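Local coordinates for protein cadherin-23 (PDB 5UZ8) that probably serves as a calcium-dependent adhesion protein of hearing and mechanotransduction, its extracellular cadherin repeats joined in series through bound calcium ions, at residues Q257-L262 and V272-G277; D157-F162 and Y185-L190; M267-V272 and T281-Q286; V232-P237 and L285-R290. One frame throughout, in Å; residues are numbered along the deposited sequence.

Contact 1. Residues Q257-L262 and V272-G277; sequences QLTYSL and VDMDSG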
loop_
_atom_site.group_PDB
_atom_site.type_symbol
_atom_site.label_atom_id
_atom_site.label_comp_id
_atom_site.label_asym_id
_atom_site.label_seq_id
_atom_site.Cartn_x
_atom_site.Cartn_y
_atom_site.Cartn_z
ATOM N N GLN A 257 13.620 25.305 19.907
ATOM C CA GLN A 257 14.749 25.717 20.750
ATOM C C GLN A 257 14.620 27.202 21.088
ATOM O O GLN A 257 14.585 28.021 20.190
ATOM C CB GLN A 257 16.079 25.444 20.032
ATOM C CG GLN A 257 16.577 24.015 20.217
ATOM C CD GLN A 257 16.819 23.718 21.681
ATOM O OE1 GLN A 257 17.727 24.290 22.303
ATOM N NE2 GLN A 257 15.929 22.907 22.281
ATOM N N LEU A 258 14.552 27.538 22.369
ATOM C CA LEU A 258 14.133 28.878 22.783
ATOM C C LEU A 258 15.261 29.683 23.368
ATOM O O LEU A 258 16.096 29.148 24.120
ATOM C CB LEU A 258 13.028 28.772 23.834
ATOM C CG LEU A 258 11.782 28.008 23.418
ATOM C CD1 LEU A 258 10.783 27.895 24.568
ATOM C CD2 LEU A 258 11.145 28.661 22.206
ATOM N N THR A 259 15.280 30.969 23.051
ATOM C CA THR A 259 16.207 31.873 23.671
ATOM C C THR A 259 15.403 33.009 24.304
ATOM O O THR A 259 14.426 33.504 23.718
ATOM C CB THR A 259 17.278 32.377 22.685
ATOM O OG1 THR A 259 16.659 32.899 21.529
ATOM C CG2 THR A 259 18.149 31.246 22.216
ATOM N N TYR A 260 15.810 33.416 25.503
ATOM C CA TYR A 260 15.104 34.455 26.287
ATOM C C TYR A 260 15.788 35.809 26.201
ATOM O O TYR A 260 17.011 35.908 26.150
ATOM C CB TYR A 260 15.037 34.049 27.752
ATOM C CG TYR A 260 14.299 32.767 27.941
ATOM C CD1 TYR A 260 12.912 32.750 28.043
ATOM C CD2 TYR A 260 14.973 31.552 27.966
ATOM C CE1 TYR A 260 12.231 31.547 28.206
ATOM C CE2 TYR A 260 14.291 30.348 28.100
ATOM C CZ TYR A 260 12.917 30.357 28.217
ATOM O OH TYR A 260 12.221 29.156 28.350
ATOM N N SER A 261 14.988 36.864 26.207
ATOM C CA SER A 261 15.493 38.211 26.253
ATOM C C SER A 261 14.506 39.040 27.069
ATOM O O SER A 261 13.384 38.575 27.368
ATOM C CB SER A 261 15.664 38.770 24.842
ATOM O OG SER A 261 14.433 38.726 24.131
ATOM N N LEU A 262 14.954 40.220 27.470
ATOM C CA LEU A 262 14.108 41.219 28.123
ATOM C C LEU A 262 13.913 42.446 27.241
ATOM O O LEU A 262 14.820 42.843 26.489
ATOM C CB LEU A 262 14.751 41.704 29.414
ATOM C CG LEU A 262 15.049 40.614 30.422
ATOM C CD1 LEU A 262 15.714 41.187 31.669
ATOM C CD2 LEU A 262 13.782 39.849 30.776
ATOM N N VAL A 272 18.635 38.477 31.633
ATOM C CA VAL A 272 18.149 37.107 31.577
ATOM C C VAL A 272 19.166 36.258 30.821
ATOM O O VAL A 272 19.696 36.682 29.776
ATOM C CB VAL A 272 16.759 36.981 30.938
ATOM C CG1 VAL A 272 16.772 37.368 29.460
ATOM C CG2 VAL A 272 16.212 35.575 31.126
ATOM N N ASP A 273 19.472 35.092 31.369
ATOM C CA ASP A 273 20.379 34.164 30.694
ATOM C C ASP A 273 19.621 33.685 29.480
ATOM O O ASP A 273 18.518 33.147 29.615
ATOM C CB ASP A 273 20.692 32.973 31.600
ATOM C CG ASP A 273 21.704 32.004 30.971
ATOM O OD1 ASP A 273 21.342 31.260 30.054
ATOM O OD2 ASP A 273 22.893 32.039 31.362
ATOM N N MET A 274 20.202 33.847 28.299
ATOM C CA MET A 274 19.463 33.549 27.088
ATOM C C MET A 274 19.023 32.080 26.965
ATOM O O MET A 274 18.010 31.816 26.326
ATOM C CB MET A 274 20.239 34.017 25.853
ATOM C CG MET A 274 21.473 33.237 25.502
ATOM S SD MET A 274 22.333 33.975 24.078
ATOM C CE MET A 274 21.050 33.992 22.814
ATOM N N ASP A 275 19.761 31.141 27.566
ATOM C CA ASP A 275 19.389 29.719 27.499
ATOM C C ASP A 275 18.597 29.206 28.688
ATOM O O ASP A 275 17.625 28.455 28.501
ATOM C CB ASP A 275 20.625 28.851 27.283
ATOM C CG ASP A 275 21.367 29.234 26.026
ATOM O OD1 ASP A 275 20.735 29.365 24.958
ATOM O OD2 ASP A 275 22.582 29.431 26.090
ATOM N N SER A 276 18.986 29.596 29.896
ATOM C CA SER A 276 18.376 29.026 31.103
ATOM C C SER A 276 17.096 29.730 31.533
ATOM O O SER A 276 16.318 29.177 32.304
ATOM C CB SER A 276 19.368 29.056 32.261
ATOM O OG SER A 276 19.473 30.348 32.801
ATOM N N GLY A 277 16.896 30.970 31.090
ATOM C CA GLY A 277 15.737 31.733 31.536
ATOM C C GLY A 277 15.897 32.360 32.908
ATOM O O GLY A 277 14.964 32.966 33.417
HETATM O O HOH W 1 16.093 27.410 26.444
HETATM O O HOH W 2 18.670 28.153 23.926
HETATM O O HOH W 3 19.243 37.354 26.850
#
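Y260 meets the turn of V272-G277 with both its backbone and its ring. One direct hydrogen bond crosses the contact: Y260 N donates to M274 O at 2.8 Å, in the carbonyl plane and on a lone pair. M274 O also receives a CA-H...O contact from T259. Three waters add bridges; one joins L258 O to D275 OD1, another Y260 O to V272 O. Within the turn D273 OD1 accepts, from opposite faces of its plane, D275 N (an Asx turn) and S276 N (an Asx motif).

The apolar part centres on the Y260 ring. G277 CA lies over one face, 4.1 Å from the ring centroid, a CH-pi contact. D275 O sits at the ring edge, in plane. V272 splits its branches: CG2 packs on Y260 CB at 3.9 Å, and CG1 lies 3.8 Å from L262 CG. With an alanine at Y260, G277 would probably lose its aromatic cover and A247 N the hydroxyl oxygen it bonds to.

Strand 290-298 flanks strand 259-263 through backbone bonds of T259 and S261. The turn joins strands 270-272 and 278-281, and so packs one sheet of the last cadherin domain against an edge strand of the other.

Contact 2. Residues D157-F162 and Y185-L190; sequences DGEGKF and YILTAL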
loop_
_atom_site.group_PDB
_atom_site.type_symbol
_atom_site.label_atom_id
_atom_site.label_comp_id
_atom_site.label_asym_id
_atom_site.label_seq_id
_atom_site.Cartn_x
_atom_site.Cartn_y
_atom_site.Cartn_z
ATOM N N ASP A 157 -7.953 1.955 6.654
ATOM C CA ASP A 157 -8.389 3.095 7.486
ATOM C C ASP A 157 -7.439 4.277 7.253
ATOM O O ASP A 157 -6.343 4.361 7.841
ATOM C CB ASP A 157 -8.436 2.723 8.971
ATOM C CG ASP A 157 -8.823 3.913 9.880
ATOM O OD1 ASP A 157 -9.306 4.973 9.395
ATOM O OD2 ASP A 157 -8.662 3.765 11.112
ATOM N N GLY A 158 -7.894 5.197 6.410
ATOM C CA GLY A 158 -7.181 6.419 6.143
ATOM C C GLY A 158 -7.202 7.439 7.265
ATOM O O GLY A 158 -6.525 8.451 7.139
ATOM N N GLU A 159 -8.005 7.183 8.315
ATOM C CA GLU A 159 -8.119 8.033 9.508
ATOM C C GLU A 159 -8.759 9.404 9.193
ATOM O O GLU A 159 -8.671 10.347 9.974
ATOM C CB GLU A 159 -6.757 8.173 10.197
ATOM C CG GLU A 159 -6.103 6.825 10.507
ATOM C CD GLU A 159 -4.747 6.952 11.211
ATOM O OE1 GLU A 159 -4.543 7.941 11.994
ATOM O OE2 GLU A 159 -3.895 6.044 10.944
ATOM N N GLY A 160 -9.415 9.483 8.039
ATOM C CA GLY A 160 -9.899 10.757 7.524
ATOM C C GLY A 160 -8.812 11.706 7.053
ATOM O O GLY A 160 -9.135 12.839 6.665
ATOM N N LYS A 161 -7.543 11.258 7.052
ATOM C CA LYS A 161 -6.427 12.094 6.647
ATOM C C LYS A 161 -5.935 11.790 5.234
ATOM O O LYS A 161 -5.377 12.683 4.598
ATOM C CB LYS A 161 -5.231 11.908 7.597
ATOM C CG LYS A 161 -5.549 12.006 9.092
ATOM C CD LYS A 161 -6.439 13.170 9.429
ATOM C CE LYS A 161 -5.692 14.463 9.292
ATOM N NZ LYS A 161 -6.514 15.590 9.841
ATOM N N PHE A 162 -6.077 10.543 4.799
ATOM C CA PHE A 162 -5.616 10.077 3.495
ATOM C C PHE A 162 -6.690 9.277 2.778
ATOM O O PHE A 162 -7.549 8.638 3.410
ATOM C CB PHE A 162 -4.392 9.181 3.663
ATOM C CG PHE A 162 -3.282 9.845 4.416
ATOM C CD1 PHE A 162 -2.455 10.740 3.777
ATOM C CD2 PHE A 162 -3.152 9.660 5.794
ATOM C CE1 PHE A 162 -1.470 11.423 4.478
ATOM C CE2 PHE A 162 -2.158 10.314 6.490
ATOM C CZ PHE A 162 -1.317 11.194 5.827
ATOM N N TYR A 185 2.127 8.119 10.098
ATOM C CA TYR A 185 1.037 7.164 9.905
ATOM C C TYR A 185 1.606 5.878 9.315
ATOM O O TYR A 185 2.537 5.922 8.481
ATOM C CB TYR A 185 0.027 7.771 8.920
ATOM C CG TYR A 185 -0.601 9.039 9.408
ATOM C CD1 TYR A 185 0.048 10.262 9.258
ATOM C CD2 TYR A 185 -1.856 9.024 10.033
ATOM C CE1 TYR A 185 -0.536 11.449 9.728
ATOM C CE2 TYR A 185 -2.473 10.196 10.457
ATOM C CZ TYR A 185 -1.788 11.407 10.301
ATOM O OH TYR A 185 -2.330 12.576 10.753
ATOM N N ILE A 186 1.036 4.747 9.721
ATOM C CA ILE A 186 1.346 3.467 9.100
ATOM C C ILE A 186 0.001 2.899 8.631
ATOM O O ILE A 186 -0.769 2.418 9.436
ATOM C CB ILE A 186 2.071 2.511 10.083
ATOM C CG1 ILE A 186 3.287 3.223 10.685
ATOM C CG2 ILE A 186 2.461 1.207 9.370
ATOM C CD1 ILE A 186 4.101 2.363 11.630
ATOM N N LEU A 187 -0.253 3.008 7.338
ATOM C CA LEU A 187 -1.532 2.687 6.733
ATOM C C LEU A 187 -1.452 1.339 6.016
ATOM O O LEU A 187 -0.407 0.963 5.516
ATOM C CB LEU A 187 -1.883 3.735 5.718
ATOM C CG LEU A 187 -1.924 5.182 6.196
ATOM C CD1 LEU A 187 -2.316 6.022 4.983
ATOM C CD2 LEU A 187 -2.874 5.281 7.385
ATOM N N THR A 188 -2.559 0.617 6.005
ATOM C CA THR A 188 -2.670 -0.616 5.233
ATOM C C THR A 188 -3.400 -0.326 3.929
ATOM O O THR A 188 -4.562 0.089 3.958
ATOM C CB THR A 188 -3.442 -1.675 6.029
ATOM O OG1 THR A 188 -2.755 -1.934 7.270
ATOM C CG2 THR A 188 -3.549 -2.952 5.232
ATOM N N ALA A 189 -2.729 -0.567 2.807
ATOM C CA ALA A 189 -3.340 -0.488 1.483
ATOM C C ALA A 189 -3.670 -1.908 1.020
ATOM O O ALA A 189 -2.858 -2.826 1.218
ATOM C CB ALA A 189 -2.416 0.179 0.493
ATOM N N LEU A 190 -4.848 -2.078 0.416
ATOM C CA LEU A 190 -5.328 -3.392 -0.021
ATOM C C LEU A 190 -5.512 -3.376 -1.537
ATOM O O LEU A 190 -5.990 -2.375 -2.065
ATOM C CB LEU A 190 -6.659 -3.660 0.629
ATOM C CG LEU A 190 -7.216 -5.060 0.578
ATOM C CD1 LEU A 190 -6.372 -6.012 1.424
ATOM C CD2 LEU A 190 -8.632 -5.016 1.148
HETATM O O HOH W 4 -5.153 2.238 6.270
HETATM O O HOH W 5 -1.089 5.131 12.048
#
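F162 drives its ring edge into the face of Y185, and no direct hydrogen bond crosses between the two segments. The ring centroids are 4.9 Å apart and the planes stand at 78°. F162 CE2 sits over the centre of the Y185 ring, 3.5 Å from Y185 CD1. Both side chains turn CG away from their own carbonyl carbon (chi1 -55° for F162), which brings the two rings together.

E159 reaches the same tyrosine at its edge. Its chain is extended beyond CG, and OE1 comes within 3.4 Å of Y185 CE2. The carboxylate and ring planes are 53° apart. K182 NZ forms a salt bridge with E159 OE1. A water joins E159 OE2 to I186 N, so the carboxylate is also tied to the strand backbone. K161 lays its CG 3.7 Å from Y185 OH, then bends at chi2 and chi3; its NZ bonds to S176 O.

L187 divides its two methyls. CD1 packs on F162 CD2 at 3.8 Å, and CD2 lies 3.6 Å from D157 O. The loop is shaped by an Asx turn, in which D157 OD1 accepts from E159 N. A second water accepts from D157 N and T188 N.

The loop of D157-F162 leads from strand 151-155 to strand 162-164, while Y185-L190 belongs to strand 184-193. Strand 204-214 pairs with that strand, and its I211 touches F162. L177 packs on both rings. The contact thus joins the two sheets of the middle cadherin domain.

Contact 3. Residues M267-V272 and T281-Q286; sequences MEAFSV and TQRPLQ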
loop_
_atom_site.group_PDB
_atom_site.type_symbol
_atom_site.label_atom_id
_atom_site.label_comp_id
_atom_site.label_asym_id
_atom_site.label_seq_id
_atom_site.Cartn_x
_atom_site.Cartn_y
_atom_site.Cartn_z
ATOM N N MET A 267 14.688 46.893 31.260
ATOM C CA MET A 267 15.651 45.925 30.828
ATOM C C MET A 267 17.025 46.246 31.454
ATOM O O MET A 267 17.600 45.354 32.054
ATOM C CB MET A 267 15.695 45.747 29.329
ATOM C CG MET A 267 16.166 46.943 28.559
ATOM S SD MET A 267 15.703 46.670 26.854
ATOM C CE MET A 267 16.978 45.523 26.335
ATOM N N GLU A 268 17.460 47.514 31.441
ATOM C CA GLU A 268 18.809 47.900 31.928
ATOM C C GLU A 268 19.183 47.509 33.381
ATOM O O GLU A 268 20.364 47.375 33.705
ATOM C CB GLU A 268 19.043 49.412 31.709
ATOM C CG GLU A 268 18.247 50.392 32.614
ATOM C CD GLU A 268 16.709 50.308 32.499
ATOM O OE1 GLU A 268 16.179 50.122 31.359
ATOM O OE2 GLU A 268 16.013 50.415 33.570
ATOM N N ALA A 269 18.183 47.331 34.246
ATOM C CA ALA A 269 18.417 46.937 35.632
ATOM C C ALA A 269 18.471 45.413 35.857
ATOM O O ALA A 269 18.800 44.972 36.967
ATOM C CB ALA A 269 17.385 47.554 36.552
ATOM N N PHE A 270 18.118 44.631 34.845
ATOM C CA PHE A 270 18.097 43.175 34.958
ATOM C C PHE A 270 18.734 42.519 33.741
ATOM O O PHE A 270 18.955 43.170 32.720
ATOM C CB PHE A 270 16.642 42.692 35.058
ATOM C CG PHE A 270 15.901 43.234 36.249
ATOM C CD1 PHE A 270 15.281 44.458 36.195
ATOM C CD2 PHE A 270 15.861 42.521 37.441
ATOM C CE1 PHE A 270 14.642 44.975 37.298
ATOM C CE2 PHE A 270 15.195 43.018 38.550
ATOM C CZ PHE A 270 14.585 44.246 38.481
ATOM N N SER A 271 19.006 41.223 33.870
ATOM C CA SER A 271 19.517 40.407 32.778
ATOM C C SER A 271 18.823 39.074 32.808
ATOM O O SER A 271 18.457 38.585 33.883
ATOM C CB SER A 271 21.015 40.173 32.935
ATOM O OG SER A 271 21.723 41.352 32.672
ATOM N N VAL A 272 18.635 38.477 31.633
ATOM C CA VAL A 272 18.149 37.107 31.577
ATOM C C VAL A 272 19.166 36.258 30.821
ATOM O O VAL A 272 19.696 36.682 29.776
ATOM C CB VAL A 272 16.759 36.981 30.938
ATOM C CG1 VAL A 272 16.772 37.368 29.460
ATOM C CG2 VAL A 272 16.212 35.575 31.126
ATOM N N THR A 281 19.532 40.504 38.751
ATOM C CA THR A 281 19.641 41.962 38.826
ATOM C C THR A 281 20.974 42.361 38.196
ATOM O O THR A 281 21.911 41.561 38.205
ATOM C CB THR A 281 19.614 42.465 40.275
ATOM O OG1 THR A 281 20.700 41.863 41.021
ATOM C CG2 THR A 281 18.255 42.120 40.931
ATOM N N GLN A 282 21.034 43.572 37.625
ATOM C CA GLN A 282 22.312 44.141 37.122
ATOM C C GLN A 282 22.902 45.138 38.134
ATOM O O GLN A 282 24.026 45.623 37.955
ATOM C CB GLN A 282 22.134 44.839 35.753
ATOM C CG GLN A 282 21.958 43.931 34.537
ATOM C CD GLN A 282 22.170 44.663 33.199
ATOM O OE1 GLN A 282 23.146 45.400 33.029
ATOM N NE2 GLN A 282 21.263 44.444 32.238
ATOM N N ARG A 283 22.152 45.444 39.188
ATOM C CA ARG A 283 22.573 46.426 40.188
ATOM C C ARG A 283 21.727 46.278 41.442
ATOM O O ARG A 283 20.635 45.691 41.385
ATOM C CB ARG A 283 22.396 47.847 39.633
ATOM C CG ARG A 283 20.955 48.223 39.248
ATOM C CD ARG A 283 20.910 49.701 38.868
ATOM N NE ARG A 283 19.603 50.124 38.391
ATOM C CZ ARG A 283 18.561 50.419 39.170
ATOM N NH1 ARG A 283 18.625 50.309 40.497
ATOM N NH2 ARG A 283 17.419 50.805 38.602
ATOM N N PRO A 284 22.182 46.865 42.564
ATOM C CA PRO A 284 21.260 46.995 43.694
ATOM C C PRO A 284 20.032 47.825 43.340
ATOM O O PRO A 284 20.119 48.750 42.519
ATOM C CB PRO A 284 22.087 47.716 44.771
ATOM C CG PRO A 284 23.367 48.135 44.103
ATOM C CD PRO A 284 23.550 47.309 42.885
ATOM N N LEU A 285 18.895 47.464 43.941
ATOM C CA LEU A 285 17.673 48.203 43.762
ATOM C C LEU A 285 17.333 48.891 45.067
ATOM O O LEU A 285 17.637 48.353 46.154
ATOM C CB LEU A 285 16.539 47.248 43.393
ATOM C CG LEU A 285 16.849 46.243 42.262
ATOM C CD1 LEU A 285 15.665 45.314 42.033
ATOM C CD2 LEU A 285 17.194 46.984 40.999
ATOM N N GLN A 286 16.713 50.067 44.956
ATOM C CA GLN A 286 16.212 50.787 46.109
ATOM C C GLN A 286 14.697 50.563 46.252
ATOM O O GLN A 286 13.994 50.212 45.293
ATOM C CB GLN A 286 16.565 52.275 46.024
ATOM C CG GLN A 286 18.068 52.524 46.219
ATOM C CD GLN A 286 18.441 53.992 46.324
ATOM O OE1 GLN A 286 17.582 54.871 46.427
ATOM N NE2 GLN A 286 19.758 54.260 46.360
HETATM O O HOH W 6 17.100 51.681 35.878
HETATM O O HOH W 7 22.366 47.497 32.057
#
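Q282 holds the 267-272 backbone through its N, which donates to A269 O at 2.7 Å. In the conformer described, its side-chain NE2 also donates to F270 O, again at 2.7 Å. There CG stands anti to its own carbonyl carbon (chi1 -74°), and the chain then runs out extended, which carries the amide across to F270. F270 O lies in the amide plane, but both donors approach from above the carbonyl planes they meet.

F270 and T281 form an antiparallel non-hydrogen-bonded pair whose side chains diverge. It ends the three-stranded sheet 241-244, 278-281, 270-272 of the last cadherin domain. The F270 ring still reaches T281 CG2 with CE2, at 4.0 Å. The L285 and F270 side chains cross at about a right angle, with L285 CD1 3.9 Å from F270 CZ.

R283 extends from CG to NE, and its NH2 lies 3.8 Å from A269 CB. NH1 donates to P284 O, NH2 pairs with E289 OE2, and a water in the guanidinium plane leads to E268 OE2. A leucine in place of R283 would probably leave E289 OE2 without its guanidinium partner and break the water link to E268.

Polar groups fix the backbone at the surface, while F270 and L285 close the buried side, so bonds and packing together hold the loop.

Contact 4. Residues V232-P237 and L285-R290; sequences VYENEP and LQSYER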
loop_
_atom_site.group_PDB
_atom_site.type_symbol
_atom_site.label_atom_id
_atom_site.label_comp_id
_atom_site.label_asym_id
_atom_site.label_seq_id
_atom_site.Cartn_x
_atom_site.Cartn_y
_atom_site.Cartn_z
ATOM N N VAL A 232 12.231 41.448 45.118
ATOM C CA VAL A 232 13.652 41.410 45.363
ATOM C C VAL A 232 13.899 42.297 46.585
ATOM O O VAL A 232 13.340 43.399 46.672
ATOM C CB VAL A 232 14.398 41.960 44.111
ATOM C CG1 VAL A 232 15.891 41.943 44.287
ATOM C CG2 VAL A 232 14.018 41.126 42.899
ATOM N N TYR A 233 14.759 41.859 47.494
ATOM C CA TYR A 233 15.178 42.740 48.599
ATOM C C TYR A 233 15.965 43.946 48.081
ATOM O O TYR A 233 16.719 43.827 47.131
ATOM C CB TYR A 233 16.000 41.992 49.661
ATOM C CG TYR A 233 15.155 41.074 50.507
ATOM C CD1 TYR A 233 14.290 41.593 51.478
ATOM C CD2 TYR A 233 15.190 39.691 50.321
ATOM C CE1 TYR A 233 13.480 40.744 52.237
ATOM C CE2 TYR A 233 14.401 38.843 51.093
ATOM C CZ TYR A 233 13.547 39.376 52.032
ATOM O OH TYR A 233 12.771 38.527 52.794
ATOM N N GLU A 234 15.732 45.109 48.684
ATOM C CA GLU A 234 16.562 46.299 48.469
ATOM C C GLU A 234 18.040 45.966 48.731
ATOM O O GLU A 234 18.327 45.089 49.548
ATOM C CB GLU A 234 16.121 47.439 49.408
ATOM C CG GLU A 234 16.207 47.098 50.898
ATOM C CD GLU A 234 15.746 48.219 51.829
ATOM O OE1 GLU A 234 15.728 47.978 53.064
ATOM O OE2 GLU A 234 15.358 49.316 51.354
ATOM N N ASN A 235 18.952 46.661 48.039
ATOM C CA ASN A 235 20.400 46.651 48.343
ATOM C C ASN A 235 21.085 45.299 48.231
ATOM O O ASN A 235 22.110 45.066 48.908
ATOM C CB ASN A 235 20.680 47.204 49.763
ATOM C CG ASN A 235 20.207 48.609 49.939
ATOM O OD1 ASN A 235 20.407 49.434 49.070
ATOM N ND2 ASN A 235 19.599 48.908 51.083
ATOM N N GLU A 236 20.546 44.412 47.390
ATOM C CA GLU A 236 21.215 43.159 47.078
ATOM C C GLU A 236 22.201 43.413 45.944
ATOM O O GLU A 236 21.967 44.278 45.105
ATOM C CB GLU A 236 20.203 42.083 46.676
ATOM C CG GLU A 236 19.329 41.586 47.810
ATOM C CD GLU A 236 20.136 40.900 48.894
ATOM O OE1 GLU A 236 20.103 41.330 50.062
ATOM O OE2 GLU A 236 20.827 39.926 48.572
ATOM N N PRO A 237 23.306 42.663 45.910
ATOM C CA PRO A 237 24.315 42.877 44.859
ATOM C C PRO A 237 23.807 42.569 43.452
ATOM O O PRO A 237 22.858 41.796 43.300
ATOM C CB PRO A 237 25.421 41.887 45.227
ATOM C CG PRO A 237 24.743 40.861 46.052
ATOM C CD PRO A 237 23.698 41.584 46.836
ATOM N N LEU A 285 18.895 47.464 43.941
ATOM C CA LEU A 285 17.673 48.203 43.762
ATOM C C LEU A 285 17.333 48.891 45.067
ATOM O O LEU A 285 17.637 48.353 46.154
ATOM C CB LEU A 285 16.539 47.248 43.393
ATOM C CG LEU A 285 16.849 46.243 42.262
ATOM C CD1 LEU A 285 15.665 45.314 42.033
ATOM C CD2 LEU A 285 17.194 46.984 40.999
ATOM N N GLN A 286 16.713 50.067 44.956
ATOM C CA GLN A 286 16.212 50.787 46.109
ATOM C C GLN A 286 14.697 50.563 46.252
ATOM O O GLN A 286 13.994 50.212 45.293
ATOM C CB GLN A 286 16.565 52.275 46.024
ATOM C CG GLN A 286 18.068 52.524 46.219
ATOM C CD GLN A 286 18.441 53.992 46.324
ATOM O OE1 GLN A 286 17.582 54.871 46.427
ATOM N NE2 GLN A 286 19.758 54.260 46.360
ATOM N N SER A 287 14.210 50.754 47.474
ATOM C CA SER A 287 12.889 50.248 47.847
ATOM C C SER A 287 11.740 50.877 47.087
ATOM O O SER A 287 10.687 50.306 47.051
ATOM C CB SER A 287 12.620 50.443 49.359
ATOM O OG SER A 287 12.685 51.813 49.729
ATOM N N TYR A 288 11.916 52.099 46.580
ATOM C CA TYR A 288 10.889 52.760 45.789
ATOM C C TYR A 288 10.695 52.142 44.387
ATOM O O TYR A 288 9.695 52.424 43.728
ATOM C CB TYR A 288 11.186 54.270 45.659
ATOM C CG TYR A 288 12.301 54.568 44.678
ATOM C CD1 TYR A 288 13.628 54.506 45.075
ATOM C CD2 TYR A 288 12.023 54.879 43.330
ATOM C CE1 TYR A 288 14.673 54.766 44.181
ATOM C CE2 TYR A 288 13.057 55.113 42.430
ATOM C CZ TYR A 288 14.383 55.045 42.869
ATOM O OH TYR A 288 15.437 55.231 41.998
ATOM N N GLU A 289 11.663 51.360 43.916
ATOM C CA GLU A 289 11.689 50.925 42.499
ATOM C C GLU A 289 10.654 49.837 42.202
ATOM O O GLU A 289 10.440 48.942 43.020
ATOM C CB GLU A 289 13.094 50.476 42.092
ATOM C CG GLU A 289 14.132 51.582 42.327
ATOM C CD GLU A 289 15.420 51.375 41.550
ATOM O OE1 GLU A 289 16.464 51.096 42.172
ATOM O OE2 GLU A 289 15.340 51.421 40.298
ATOM N N ARG A 290 10.020 49.937 41.037
ATOM C CA ARG A 290 9.036 48.953 40.565
ATOM C C ARG A 290 9.197 48.816 39.056
ATOM O O ARG A 290 9.319 49.814 38.348
ATOM C CB ARG A 290 7.611 49.391 40.823
ATOM C CG ARG A 290 7.277 49.670 42.287
ATOM C CD ARG A 290 5.774 49.458 42.597
ATOM N NE ARG A 290 4.956 49.269 41.387
ATOM C CZ ARG A 290 4.085 48.270 41.163
ATOM N NH1 ARG A 290 3.811 47.335 42.092
ATOM N NH2 ARG A 290 3.435 48.228 39.997
HETATM O O HOH W 8 18.573 44.891 45.279
HETATM O O HOH W 9 16.096 51.246 49.652
#
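The two backbones join by a single direct hydrogen bond, N235 N to L285 O at 2.9 Å, with the donor nearly along the C=O axis. E234 CA adds a CA-H...O contact to the same oxygen at 3.3 Å, so L285 O is held by two neighbours in sequence. A water accepts from both E236 N and L285 N.

E234 carries the polar side of the contact. Its CG sits between its own backbone N and carbonyl carbon (chi1 59°), and the chain beyond is extended. This takes OE2 to 3.6 Å from S287 CB. A water donates to E234 OE2 and accepts from S287 N, so the carboxylate reaches the turn through solvent. OE1 takes a hydrogen bond from V318 N. The apolar side is V232 CG1 against L285 CD1, 4.1 Å apart, with the side chains crossing at about a right angle. V313 and V315 of strand 306-316 pack around them.

Q286-E289 form a type I turn. E289 N donates to Q286 O at 2.9 Å, and E289 OE1 accepts from Q286 N at 3.0 Å, bracing the turn from its side chain.

The arrangement is one end of a cadherin beta-sandwich: the exit of strand 227-233 is pinned to the loop before strand 290-298. E234 follows its strand as the calcium-binding E21 and E127 follow theirs, so it probably belongs to a calcium site of a further repeat junction.

In the fold
Contacts 1, 3 and 4 lie in the last cadherin domain, and contact 2 in the domain before it, with its centre about 41 Å from that of contact 1. Contact 1 is a surface contact; the other three are partly buried. Contacts 1 and 3 share V272 and touch through L262 and F270, so the successive strands 259-263 and 270-272 meet where the two contacts join. Contacts 1 and 4 reach the same sheet. Contacts 3 and 4 share L285 and Q286 and are tied by the R283-E289 salt bridge. Contacts 1, 3 and 4 have direct backbone bonds across them; contact 2 has none and relies on rings and water bridges.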